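Local atomic coordinates of TSSL1 (Pseudomonas aeruginosa, PDB entry 4B62), a protein that probably anchors the type VI secretion apparatus to the bacterial cell wall, the part here being its peptidoglycan-binding module of the OmpA family. Residues D45-S50 against R145-T150; P61-I66 against A108-A113; A102-V107 against F121-R126. All coordinates share one frame; numbering follows the deposited sequence. Where two conformers were deposited one is given.

How the contacts relate
Following the chain from the N terminus, D45-S50 comes first, just after strand 37-43. Contact 1 joins it to R145-T150 on strand 146-152 and so closes the longest loop. Contacts 2 and 3 both nest inside that loop. Contact 2 joins helix 60-72 to helix 96-115. Contact 3 joins helix 96-115 to strand 121-125, within a beta-alpha-beta unit. These two cross along the chain, because A102-V107 precedes A108-A113 on the same helix. The three also touch: L47 meets L63, F48 meets R103 and V107, and L111 meets F121. Together they tie both helices and the loop after strand 37-43 to one face of the mixed sheet.

Contact 1. Residues D45-S50 against R145-T150; sequences DELFAS and RRVEIT. With EDO (1,2-ethanediol), chain B.
D45 meets R145 in a salt bridge. R145 NH2 gives a nearly straight hydrogen bond to D45 OD1, 3.1 Å long and 167° at the hydrogen. This holds for the conformer given; D45 was deposited in two, so this half of the bridging is less certain than the one to D84. OD1 accepts with its syn lone pair and lies at the edge of the guanidinium, in its plane. The two groups are not coplanar: carboxylate and guanidinium are turned 58° apart. R145 NE uses a water instead. That water lies 2.9 Å from R145 NE and donates to D45 OD1 at 3.1 Å, so the direct bond and the water bridge share one oxygen. The arginine chain bends at chi3 (-56°), which brings this side of the guanidinium round to D45. R145 NH1 has its own salt bridge to D84.

L47 follows and turns inward. Its CD1 packs on V147 CG2 at 4.1 Å, the two side chains crossing at about a right angle. L47 CB also sits over the centre of the F48 ring, 3.7 Å above its plane. I42 and L63 add to this apolar cluster.

Strand 146-152 has another polar side. There R146 NE (2.9 Å) and R146 NH2 (3.0 Å) both reach E148 OE2, side-on and from the same face of the carboxylate. Farther along, T150 OG1 bonds an ethanediol oxygen, O1, at 2.8 Å; this molecule probably comes from the crystallisation liquor.

The contact thus joins the loop after strand 37-43 to the start of strand 146-152 by a polar rim and an apolar interior. Two carboxylates beside one guanidinium would probably favour the charged form of R145. D84 and the water probably restrain its rotation.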
ATOM      1  N   ASP A  45      -3.387   6.937   5.427  0.50  9.69           N
ATOM      2  CA  ASP A  45      -4.529   7.274   6.278  0.50 10.31           C
ATOM      3  C   ASP A  45      -5.673   6.264   6.157  0.50 10.06           C
ATOM      4  O   ASP A  45      -6.522   6.200   7.039  0.50 11.34           O
ATOM      5  CB  ASP A  45      -5.101   8.665   5.955  0.50 12.71           C
ATOM      6  CG  ASP A  45      -4.052   9.768   5.952  0.50 14.90           C
ATOM      7  OD1 ASP A  45      -3.170   9.798   6.836  0.50 15.57           O
ATOM      8  OD2 ASP A  45      -4.128  10.628   5.049  0.50 18.03           O
ATOM      9  N   GLU A  46      -5.727   5.507   5.063  1.00  9.82           N
ATOM     10  CA  GLU A  46      -6.770   4.496   4.869  1.00  9.35           C
ATOM     11  C   GLU A  46      -6.500   3.192   5.613  1.00  8.84           C
ATOM     12  O   GLU A  46      -7.389   2.345   5.653  1.00 10.38           O
ATOM     13  CB  GLU A  46      -6.976   4.188   3.381  1.00 10.37           C
ATOM     14  CG  GLU A  46      -7.365   5.392   2.535  1.00 12.20           C
ATOM     15  CD  GLU A  46      -8.691   6.019   2.909  1.00 12.11           C
ATOM     16  OE1 GLU A  46      -9.503   5.363   3.598  1.00 12.86           O
ATOM     17  OE2 GLU A  46      -8.904   7.176   2.496  1.00 16.94           O
ATOM     18  N   LEU A  47      -5.288   3.036   6.164  1.00  8.95           N
ATOM     19  CA  LEU A  47      -4.842   1.779   6.775  1.00  9.63           C
ATOM     20  C   LEU A  47      -4.344   1.905   8.199  1.00  9.55           C
ATOM     21  O   LEU A  47      -4.623   1.034   9.020  1.00 11.42           O
ATOM     22  CB  LEU A  47      -3.729   1.171   5.924  1.00 10.07           C
ATOM     23  CG  LEU A  47      -4.186   0.674   4.551  1.00 10.94           C
ATOM     24  CD1 LEU A  47      -2.953   0.342   3.725  1.00 12.79           C
ATOM     25  CD2 LEU A  47      -5.132  -0.520   4.621  1.00 10.79           C
ATOM     26  N   PHE A  48      -3.576   2.962   8.469  1.00  9.87           N
ATOM     27  CA  PHE A  48      -2.770   3.071   9.677  1.00 10.56           C
ATOM     28  C   PHE A  48      -3.158   4.316  10.466  1.00 11.66           C
ATOM     29  O   PHE A  48      -3.458   5.358   9.883  1.00 12.17           O
ATOM     30  CB  PHE A  48      -1.276   3.246   9.333  1.00 11.71           C
ATOM     31  CG  PHE A  48      -0.731   2.278   8.306  1.00 11.08           C
ATOM     32  CD1 PHE A  48      -0.475   0.962   8.624  1.00 13.16           C
ATOM     33  CD2 PHE A  48      -0.471   2.709   7.003  1.00 11.09           C
ATOM     34  CE1 PHE A  48       0.017   0.092   7.676  1.00 12.99           C
ATOM     35  CE2 PHE A  48       0.020   1.835   6.062  1.00 11.21           C
ATOM     36  CZ  PHE A  48       0.263   0.530   6.405  1.00 12.60           C
ATOM     37  N   ALA A  49      -3.073   4.233  11.792  1.00 13.93           N
ATOM     38  CA  ALA A  49      -3.112   5.448  12.603  1.00 14.77           C
ATOM     39  C   ALA A  49      -1.855   6.270  12.308  1.00 15.22           C
ATOM     40  O   ALA A  49      -0.835   5.750  11.803  1.00 14.17           O
ATOM     41  CB  ALA A  49      -3.197   5.118  14.084  1.00 15.84           C
ATOM     42  N   SER A  50      -1.942   7.561  12.590  1.00 16.57           N
ATOM     43  CA  SER A  50      -0.818   8.460  12.431  1.00 16.91           C
ATOM     44  C   SER A  50       0.427   7.877  13.098  1.00 17.66           C
ATOM     45  O   SER A  50       0.373   7.389  14.226  1.00 18.10           O
ATOM     46  CB  SER A  50      -1.159   9.826  13.028  1.00 21.02           C
ATOM     47  OG  SER A  50      -0.120  10.746  12.791  1.00 23.71           O
ATOM     48  N   ARG A 145       2.197   9.963   1.811  1.00  8.61           N
ATOM     49  CA  ARG A 145       2.192   8.856   2.770  1.00  8.84           C
ATOM     50  C   ARG A 145       1.262   7.783   2.223  1.00  8.64           C
ATOM     51  O   ARG A 145       0.044   7.961   2.201  1.00  9.52           O
ATOM     52  CB  ARG A 145       1.701   9.302   4.157  1.00  9.41           C
ATOM     53  CG  ARG A 145       2.492  10.404   4.819  1.00  9.68           C
ATOM     54  CD  ARG A 145       2.113  10.611   6.267  1.00 10.56           C
ATOM     55  NE  ARG A 145       0.697  10.887   6.470  1.00 11.27           N
ATOM     56  CZ  ARG A 145       0.134  12.089   6.442  1.00 11.81           C
ATOM     57  NH1 ARG A 145       0.843  13.175   6.203  1.00 12.59           N
ATOM     58  NH2 ARG A 145      -1.170  12.195   6.652  1.00 12.71           N
ATOM     59  N   ARG A 146       1.822   6.670   1.758  1.00  8.21           N
ATOM     60  CA  ARG A 146       1.043   5.713   0.999  1.00  8.82           C
ATOM     61  C   ARG A 146       1.803   4.410   0.859  1.00  8.45           C
ATOM     62  O   ARG A 146       3.029   4.357   1.064  1.00  9.16           O
ATOM     63  CB  ARG A 146       0.748   6.261  -0.409  1.00  8.74           C
ATOM     64  CG  ARG A 146       1.955   6.228  -1.342  1.00  9.05           C
ATOM     65  CD  ARG A 146       1.779   7.126  -2.539  1.00  7.88           C
ATOM     66  NE  ARG A 146       2.832   6.934  -3.526  1.00  8.30           N
ATOM     67  CZ  ARG A 146       4.026   7.521  -3.515  1.00  8.29           C
ATOM     68  NH1 ARG A 146       4.376   8.419  -2.594  1.00  9.39           N
ATOM     69  NH2 ARG A 146       4.879   7.215  -4.500  1.00  8.88           N
ATOM     70  N   VAL A 147       1.070   3.370   0.480  1.00  8.38           N
ATOM     71  CA  VAL A 147       1.683   2.179  -0.086  1.00  8.53           C
ATOM     72  C   VAL A 147       1.221   2.043  -1.540  1.00  8.21           C
ATOM     73  O   VAL A 147       0.105   2.445  -1.899  1.00  9.27           O
ATOM     74  CB  VAL A 147       1.370   0.876   0.703  1.00  9.40           C
ATOM     75  CG1 VAL A 147       1.966   0.965   2.096  1.00 10.33           C
ATOM     76  CG2 VAL A 147      -0.115   0.582   0.772  1.00 10.43           C
ATOM     77  N   GLU A 148       2.111   1.492  -2.368  1.00  8.15           N
ATOM     78  CA  GLU A 148       1.780   1.102  -3.721  1.00  8.41           C
ATOM     79  C   GLU A 148       1.954  -0.399  -3.798  1.00  8.44           C
ATOM     80  O   GLU A 148       3.052  -0.919  -3.571  1.00  9.52           O
ATOM     81  CB  GLU A 148       2.657   1.831  -4.745  1.00  8.92           C
ATOM     82  CG  GLU A 148       2.405   3.331  -4.789  1.00  9.05           C
ATOM     83  CD  GLU A 148       3.133   4.074  -5.912  1.00  9.46           C
ATOM     84  OE1 GLU A 148       3.737   3.406  -6.795  1.00 11.13           O
ATOM     85  OE2 GLU A 148       3.088   5.335  -5.902  1.00  9.92           O
ATOM     86  N   ILE A 149       0.864  -1.088  -4.112  1.00  8.17           N
ATOM     87  CA  ILE A 149       0.841  -2.539  -4.187  1.00  8.30           C
ATOM     88  C   ILE A 149       0.812  -2.917  -5.676  1.00  9.16           C
ATOM     89  O   ILE A 149      -0.174  -2.674  -6.367  1.00  9.62           O
ATOM     90  CB  ILE A 149      -0.395  -3.119  -3.478  1.00  9.63           C
ATOM     91  CG1 ILE A 149      -0.416  -2.691  -2.009  1.00 10.15           C
ATOM     92  CG2 ILE A 149      -0.424  -4.639  -3.577  1.00 10.11           C
ATOM     93  CD1 ILE A 149      -1.734  -2.944  -1.304  1.00 11.03           C
ATOM     94  N   THR A 150       1.908  -3.485  -6.169  1.00 10.52           N
ATOM     95  CA  THR A 150       2.026  -3.836  -7.571  1.00 10.41           C
ATOM     96  C   THR A 150       1.867  -5.335  -7.711  1.00  9.86           C
ATOM     97  O   THR A 150       2.614  -6.091  -7.099  1.00 11.65           O
ATOM     98  CB  THR A 150       3.402  -3.411  -8.116  1.00 10.19           C
ATOM     99  OG1 THR A 150       3.501  -1.984  -8.100  1.00 11.77           O
ATOM    100  CG2 THR A 150       3.607  -3.895  -9.537  1.00 11.60           C
TER
HETATM  101  C1  EDO B1447       5.334   0.429  -9.258  1.00 16.91           C
HETATM  102  O1  EDO B1447       4.915  -0.682 -10.072  1.00 13.45           O
HETATM  103  C2  EDO B1447       5.735   1.657 -10.075  1.00 16.63           C
HETATM  104  O2  EDO B1447       4.630   2.125 -10.864  1.00 16.26           O
HETATM  105  O   HOH W   1      -0.521   8.262   6.601  1.00 13.87           O

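Contact 2. Residues P61-I66 against A108-A113; sequences PLLLRI and ADLLGA
The helical turn that presents L110 and L111 to L63 is held by a backbone bond of 2.9 Å from G112 N to A108 O. Next to it, L111 O also accepts a hydrogen bond from T115 OG1. These polar bonds lie within one helix; between the two segments the contact is apolar in its side chains.

L63 faces helix 96-115 and makes two contacts. Its CD1 meets L110 CD1 at 4.0 Å. Both leucines have CD1 anti to CA (chi2 -172° in L63, 166° in L110), so these methyls are the far tips of their side chains. They touch tip to tip, with the side chains at about a right angle. The second contact is made by the backbone: L63 O has the L111 CD2 methyl 3.6 Å away. L111 CB does not aim at the other helix, but the side chain forks at CG and its CD2 branch comes across. The same methyl lies 4.4 Å from I66 CG2. This is a looser contact, and I66 was deposited in two conformers.

The axes of the two short segments come within 10.0 Å and cross at -57°. That spacing is bridged by leucines on both sides. Around them, L63 also packs on L47, L110 on V55 and I66 on I42. L111 reaches on to A67 and L70 of helix 60-72 and to F121 of strand 121-125.

The contact belongs to the pair of helices that lie on one face of the OmpA-like sheet. L63, I66 and L111 are buried. Adhesion therefore probably rests on methyls packed against methyls and against one carbonyl oxygen, largely away from water. With no directional bond between these two segments, the fit of the branched side chains probably sets how they meet.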
ATOM      1  N   PRO A  61     -10.573  -4.783   6.577  1.00 11.29           N
ATOM      2  CA  PRO A  61     -11.361  -5.279   5.450  1.00 12.07           C
ATOM      3  C   PRO A  61     -10.920  -4.716   4.089  1.00 11.81           C
ATOM      4  O   PRO A  61     -11.076  -5.384   3.081  1.00 12.17           O
ATOM      5  CB  PRO A  61     -12.773  -4.854   5.808  1.00 13.17           C
ATOM      6  CG  PRO A  61     -12.790  -4.842   7.305  1.00 12.88           C
ATOM      7  CD  PRO A  61     -11.435  -4.285   7.667  1.00 11.74           C
ATOM      8  N   LEU A  62     -10.356  -3.505   4.064  1.00 11.26           N
ATOM      9  CA  LEU A  62      -9.833  -2.961   2.811  1.00 11.32           C
ATOM     10  C   LEU A  62      -8.719  -3.856   2.264  1.00 11.33           C
ATOM     11  O   LEU A  62      -8.717  -4.219   1.077  1.00 12.59           O
ATOM     12  CB  LEU A  62      -9.344  -1.525   2.997  1.00 11.61           C
ATOM     13  CG  LEU A  62      -8.610  -0.882   1.812  1.00 12.15           C
ATOM     14  CD1 LEU A  62      -9.479  -0.895   0.555  1.00 13.76           C
ATOM     15  CD2 LEU A  62      -8.179   0.541   2.149  1.00 12.91           C
ATOM     16  N   LEU A  63      -7.774  -4.229   3.123  1.00 10.37           N
ATOM     17  CA  LEU A  63      -6.710  -5.141   2.688  1.00 11.99           C
ATOM     18  C   LEU A  63      -7.259  -6.517   2.363  1.00 10.98           C
ATOM     19  O   LEU A  63      -6.743  -7.202   1.491  1.00 12.64           O
ATOM     20  CB  LEU A  63      -5.592  -5.240   3.710  1.00 13.84           C
ATOM     21  CG  LEU A  63      -4.631  -4.071   3.762  1.00 15.84           C
ATOM     22  CD1 LEU A  63      -3.483  -4.422   4.681  1.00 17.23           C
ATOM     23  CD2 LEU A  63      -4.082  -3.712   2.380  1.00 17.13           C
ATOM     24  N   LEU A  64      -8.298  -6.950   3.071  1.00 11.62           N
ATOM     25  CA  LEU A  64      -8.935  -8.222   2.729  1.00 11.20           C
ATOM     26  C   LEU A  64      -9.493  -8.213   1.298  1.00 12.22           C
ATOM     27  O   LEU A  64      -9.348  -9.189   0.574  1.00 13.53           O
ATOM     28  CB  LEU A  64     -10.026  -8.572   3.743  1.00 11.98           C
ATOM     29  CG  LEU A  64     -10.692  -9.932   3.554  1.00 13.77           C
ATOM     30  CD1 LEU A  64      -9.677 -11.058   3.584  1.00 15.84           C
ATOM     31  CD2 LEU A  64     -11.729 -10.091   4.646  1.00 15.11           C
ATOM     32  N   ARG A  65     -10.104  -7.107   0.881  1.00 10.99           N
ATOM     33  CA  ARG A  65     -10.615  -7.002  -0.494  1.00 12.53           C
ATOM     34  C   ARG A  65      -9.481  -7.066  -1.513  1.00 13.09           C
ATOM     35  O   ARG A  65      -9.646  -7.635  -2.609  1.00 14.22           O
ATOM     36  CB  ARG A  65     -11.431  -5.729  -0.674  1.00 13.64           C
ATOM     37  CG  ARG A  65     -12.703  -5.757   0.153  1.00 13.89           C
ATOM     38  CD  ARG A  65     -13.636  -4.631  -0.173  1.00 14.37           C
ATOM     39  NE  ARG A  65     -13.182  -3.340   0.307  1.00 14.91           N
ATOM     40  CZ  ARG A  65     -13.378  -2.871   1.536  1.00 15.37           C
ATOM     41  NH1 ARG A  65     -13.937  -3.634   2.474  1.00 15.76           N
ATOM     42  NH2 ARG A  65     -12.984  -1.640   1.836  1.00 15.68           N
ATOM     43  N   ILE A  66      -8.337  -6.487  -1.157  1.00 12.65           N
ATOM     44  CA  ILE A  66      -7.183  -6.613  -2.030  0.59 12.58           C
ATOM     45  C   ILE A  66      -6.701  -8.057  -2.081  1.00 12.87           C
ATOM     46  O   ILE A  66      -6.430  -8.574  -3.163  1.00 14.72           O
ATOM     47  CB  ILE A  66      -6.090  -5.607  -1.656  0.59 13.32           C
ATOM     48  CG1 ILE A  66      -6.616  -4.217  -1.994  0.59 15.17           C
ATOM     49  CG2 ILE A  66      -4.800  -5.899  -2.410  0.59 14.80           C
ATOM     50  CD1 ILE A  66      -5.921  -3.098  -1.287  0.59 16.13           C
ATOM     51  N   ALA A 108       2.625  -6.347   3.219  1.00  9.95           N
ATOM     52  CA  ALA A 108       3.093  -7.590   2.600  1.00 10.93           C
ATOM     53  C   ALA A 108       2.839  -8.802   3.496  1.00 10.15           C
ATOM     54  O   ALA A 108       2.398  -9.859   3.031  1.00 11.49           O
ATOM     55  CB  ALA A 108       4.569  -7.490   2.238  1.00 10.92           C
ATOM     56  N   ASP A 109       3.118  -8.640   4.790  1.00 10.76           N
ATOM     57  CA  ASP A 109       2.966  -9.749   5.742  1.00 11.00           C
ATOM     58  C   ASP A 109       1.495 -10.167   5.849  1.00 11.70           C
ATOM     59  O   ASP A 109       1.168 -11.352   5.831  1.00 13.07           O
ATOM     60  CB  ASP A 109       3.477  -9.350   7.128  1.00 11.17           C
ATOM     61  CG  ASP A 109       4.996  -9.283   7.224  1.00 13.62           C
ATOM     62  OD1 ASP A 109       5.700  -9.690   6.276  1.00 15.50           O
ATOM     63  OD2 ASP A 109       5.478  -8.818   8.273  1.00 16.86           O
ATOM     64  N   LEU A 110       0.610  -9.183   5.952  1.00 11.43           N
ATOM     65  CA  LEU A 110      -0.814  -9.472   6.102  1.00 11.59           C
ATOM     66  C   LEU A 110      -1.379 -10.142   4.853  1.00 11.00           C
ATOM     67  O   LEU A 110      -2.154 -11.110   4.933  1.00 12.60           O
ATOM     68  CB  LEU A 110      -1.589  -8.191   6.422  1.00 12.20           C
ATOM     69  CG  LEU A 110      -1.365  -7.630   7.827  1.00 13.50           C
ATOM     70  CD1 LEU A 110      -1.889  -6.203   7.916  1.00 12.91           C
ATOM     71  CD2 LEU A 110      -2.028  -8.518   8.866  1.00 15.67           C
ATOM     72  N   LEU A 111      -0.984  -9.631   3.688  1.00 11.17           N
ATOM     73  CA  LEU A 111      -1.458 -10.197   2.428  1.00 11.77           C
ATOM     74  C   LEU A 111      -0.912 -11.612   2.226  1.00 12.39           C
ATOM     75  O   LEU A 111      -1.643 -12.503   1.786  1.00 13.98           O
ATOM     76  CB  LEU A 111      -1.089  -9.303   1.247  1.00 12.06           C
ATOM     77  CG  LEU A 111      -1.814  -7.951   1.187  1.00 12.68           C
ATOM     78  CD1 LEU A 111      -1.268  -7.145   0.022  1.00 12.42           C
ATOM     79  CD2 LEU A 111      -3.321  -8.099   1.075  1.00 12.94           C
ATOM     80  N   GLY A 112       0.363 -11.811   2.542  1.00 11.93           N
ATOM     81  CA  GLY A 112       0.969 -13.149   2.477  1.00 14.05           C
ATOM     82  C   GLY A 112       0.267 -14.151   3.381  1.00 13.77           C
ATOM     83  O   GLY A 112       0.029 -15.292   2.989  1.00 15.53           O
ATOM     84  N   ALA A 113      -0.071 -13.728   4.596  1.00 13.80           N
ATOM     85  CA  ALA A 113      -0.718 -14.637   5.550  1.00 14.70           C
ATOM     86  C   ALA A 113      -2.135 -15.013   5.103  1.00 14.69           C
ATOM     87  O   ALA A 113      -2.564 -16.158   5.260  1.00 18.39           O
ATOM     88  CB  ALA A 113      -0.734 -14.035   6.939  1.00 14.73           C
TER

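Contact 3. Residues A102-V107 against F121-R126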
ATOM      1  N   ALA A 102       8.272  -0.204   7.461  1.00 10.22           N
ATOM      2  CA  ALA A 102       7.421  -1.000   8.334  1.00  9.96           C
ATOM      3  C   ALA A 102       5.990  -1.087   7.794  1.00  8.76           C
ATOM      4  O   ALA A 102       5.347  -2.138   7.878  1.00 10.42           O
ATOM      5  CB  ALA A 102       7.431  -0.452   9.751  1.00 10.93           C
ATOM      6  N   ARG A 103       5.508   0.017   7.222  1.00  9.64           N
ATOM      7  CA  ARG A 103       4.188   0.035   6.624  1.00  9.34           C
ATOM      8  C   ARG A 103       4.099  -0.909   5.427  1.00  8.78           C
ATOM      9  O   ARG A 103       3.158  -1.692   5.307  1.00 10.37           O
ATOM     10  CB  ARG A 103       3.797   1.465   6.237  1.00  9.57           C
ATOM     11  CG  ARG A 103       3.345   2.275   7.440  1.00  9.71           C
ATOM     12  CD  ARG A 103       3.068   3.731   7.125  1.00 10.06           C
ATOM     13  NE  ARG A 103       2.353   4.358   8.227  1.00 10.27           N
ATOM     14  CZ  ARG A 103       1.733   5.527   8.169  1.00 11.67           C
ATOM     15  NH1 ARG A 103       1.764   6.296   7.079  1.00 12.87           N
ATOM     16  NH2 ARG A 103       1.047   5.921   9.235  1.00 13.15           N
ATOM     17  N   ALA A 104       5.095  -0.849   4.541  1.00  9.00           N
ATOM     18  CA  ALA A 104       5.122  -1.755   3.405  1.00  9.52           C
ATOM     19  C   ALA A 104       5.206  -3.210   3.865  1.00  8.38           C
ATOM     20  O   ALA A 104       4.525  -4.089   3.347  1.00  9.96           O
ATOM     21  CB  ALA A 104       6.296  -1.413   2.507  1.00  9.80           C
ATOM     22  N   GLN A 105       6.077  -3.455   4.826  1.00  9.62           N
ATOM     23  CA  GLN A 105       6.271  -4.823   5.283  1.00  9.99           C
ATOM     24  C   GLN A 105       5.011  -5.379   5.964  1.00 10.06           C
ATOM     25  O   GLN A 105       4.688  -6.560   5.807  1.00 11.17           O
ATOM     26  CB  GLN A 105       7.452  -4.930   6.235  1.00 11.58           C
ATOM     27  CG  GLN A 105       7.900  -6.364   6.504  1.00 14.28           C
ATOM     28  CD  GLN A 105       8.363  -7.103   5.249  1.00 17.10           C
ATOM     29  OE1 GLN A 105       9.320  -6.696   4.589  1.00 21.30           O
ATOM     30  NE2 GLN A 105       7.672  -8.176   4.906  1.00 20.32           N
ATOM     31  N   GLU A 106       4.313  -4.542   6.739  1.00 11.37           N
ATOM     32  CA  GLU A 106       3.102  -5.017   7.392  1.00 11.20           C
ATOM     33  C   GLU A 106       2.030  -5.402   6.360  1.00  9.75           C
ATOM     34  O   GLU A 106       1.365  -6.448   6.475  1.00 11.22           O
ATOM     35  CB  GLU A 106       2.582  -3.990   8.385  1.00 12.56           C
ATOM     36  CG  GLU A 106       1.379  -4.465   9.202  1.00 13.46           C
ATOM     37  CD  GLU A 106       1.707  -5.552  10.222  1.00 16.30           C
ATOM     38  OE1 GLU A 106       2.893  -5.822  10.500  1.00 22.71           O
ATOM     39  OE2 GLU A 106       0.758  -6.149  10.770  1.00 19.35           O
ATOM     40  N   VAL A 107       1.899  -4.583   5.317  1.00  9.97           N
ATOM     41  CA  VAL A 107       0.958  -4.896   4.250  1.00  9.94           C
ATOM     42  C   VAL A 107       1.348  -6.212   3.561  1.00 10.00           C
ATOM     43  O   VAL A 107       0.519  -7.096   3.356  1.00 10.78           O
ATOM     44  CB  VAL A 107       0.849  -3.715   3.262  1.00 10.62           C
ATOM     45  CG1 VAL A 107       0.052  -4.084   2.015  1.00 11.42           C
ATOM     46  CG2 VAL A 107       0.181  -2.533   3.942  1.00 10.97           C
ATOM     47  N   PHE A 121       5.064 -12.042  -1.781  1.00 12.32           N
ATOM     48  CA  PHE A 121       5.023 -10.616  -1.430  1.00 12.18           C
ATOM     49  C   PHE A 121       6.355 -10.170  -0.889  1.00 13.53           C
ATOM     50  O   PHE A 121       6.906 -10.811   0.012  1.00 16.28           O
ATOM     51  CB  PHE A 121       3.958 -10.363  -0.346  1.00 12.72           C
ATOM     52  CG  PHE A 121       2.581 -10.702  -0.787  1.00 12.89           C
ATOM     53  CD1 PHE A 121       2.135 -12.013  -0.724  1.00 13.85           C
ATOM     54  CD2 PHE A 121       1.745  -9.741  -1.316  1.00 13.10           C
ATOM     55  CE1 PHE A 121       0.885 -12.352  -1.192  1.00 14.54           C
ATOM     56  CE2 PHE A 121       0.486 -10.075  -1.777  1.00 14.20           C
ATOM     57  CZ  PHE A 121       0.053 -11.382  -1.706  1.00 14.28           C
ATOM     58  N   THR A 122       6.876  -9.077  -1.426  1.00 12.85           N
ATOM     59  CA  THR A 122       8.020  -8.433  -0.826  1.00 13.51           C
ATOM     60  C   THR A 122       7.714  -6.971  -0.652  1.00 10.73           C
ATOM     61  O   THR A 122       6.767  -6.436  -1.263  1.00 12.05           O
ATOM     62  CB  THR A 122       9.300  -8.612  -1.644  1.00 15.22           C
ATOM     63  OG1 THR A 122       9.153  -7.958  -2.907  1.00 15.82           O
ATOM     64  CG2 THR A 122       9.599 -10.089  -1.861  1.00 18.32           C
ATOM     65  N   ALA A 123       8.519  -6.338   0.185  1.00 10.35           N
ATOM     66  CA  ALA A 123       8.303  -4.961   0.597  1.00  9.43           C
ATOM     67  C   ALA A 123       9.571  -4.139   0.605  1.00 10.21           C
ATOM     68  O   ALA A 123      10.650  -4.650   0.892  1.00 12.19           O
ATOM     69  CB  ALA A 123       7.695  -4.925   1.990  1.00 12.05           C
ATOM     70  N   GLU A 124       9.419  -2.852   0.291  1.00 10.04           N
ATOM     71  CA  GLU A 124      10.531  -1.908   0.383  0.53 10.48           C
ATOM     72  C   GLU A 124      10.028  -0.542   0.825  1.00 10.30           C
ATOM     73  O   GLU A 124       9.032  -0.036   0.342  1.00 11.01           O
ATOM     74  CB  GLU A 124      11.272  -1.787  -0.951  0.53 11.85           C
ATOM     75  CG  GLU A 124      12.525  -0.908  -0.910  0.53 12.58           C
ATOM     76  CD  GLU A 124      12.967  -0.415  -2.290  0.53 14.59           C
ATOM     77  OE1 GLU A 124      12.499  -0.941  -3.309  0.53 17.18           O
ATOM     78  OE2 GLU A 124      13.736   0.553  -2.359  0.53 17.25           O
ATOM     79  N   GLY A 125      10.734   0.024   1.790  1.00 10.85           N
ATOM     80  CA  GLY A 125      10.499   1.382   2.232  1.00 10.14           C
ATOM     81  C   GLY A 125      11.327   2.342   1.406  1.00 10.30           C
ATOM     82  O   GLY A 125      12.543   2.157   1.230  1.00 12.76           O
ATOM     83  N   ARG A 126      10.664   3.371   0.896  1.00 10.08           N
ATOM     84  CA  ARG A 126      11.295   4.363   0.028  1.00 11.07           C
ATOM     85  C   ARG A 126      11.280   5.768   0.591  1.00 10.22           C
ATOM     86  O   ARG A 126      11.598   6.738  -0.114  1.00 11.50           O
ATOM     87  CB  ARG A 126      10.659   4.294  -1.343  1.00 11.61           C
ATOM     88  CG  ARG A 126      10.914   2.929  -1.931  1.00 13.38           C
ATOM     89  CD  ARG A 126      10.704   2.917  -3.399  1.00 13.42           C
ATOM     90  NE  ARG A 126      11.031   1.607  -3.948  1.00 11.88           N
ATOM     91  CZ  ARG A 126      10.680   1.225  -5.167  1.00 12.57           C
ATOM     92  NH1 ARG A 126       9.975   2.048  -5.926  1.00 12.37           N
ATOM     93  NH2 ARG A 126      11.011   0.020  -5.613  1.00 13.13           N
TER
HETATM   94  O   HOH W   2      10.172  -8.042   1.872  1.00 18.85           O
HETATM   95  O   HOH W   3       7.972 -10.167   2.703  1.00 31.67           O
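A123 CB points to helix 96-115 and meets A104 and Q105. It lies 3.8 Å from A104 CB and 3.5 Å from A104 O. Two small side chains let the elements come close: the segment axes approach to 6.6 Å and run antiparallel, at 169°.

Q105 reaches A123 by its conformation. Its CG stands anti to the backbone N (chi1 -167°), and the chain then bends at chi2 (61°). This turns the amide toward the strand, with Q105 OE1 3.5 Å from A123 CB. Each end of the amide holds a water. One donates to Q105 OE1 at 3.1 Å and accepts from A123 N at 2.9 Å. The other bridges Q105 NE2 and F121 O, 3.0 Å from each. NE2 also bonds D109 on the next helical turn.

The strand is the outermost of the sheet on this side. T122 and E124 pair with strand 77-82, while A123 N and F121 O turn to the outer edge. The amide and its two waters thus satisfy edge polar groups that have no neighbouring strand in this chain, and they join the second strand of the beta-alpha-beta unit to its helix.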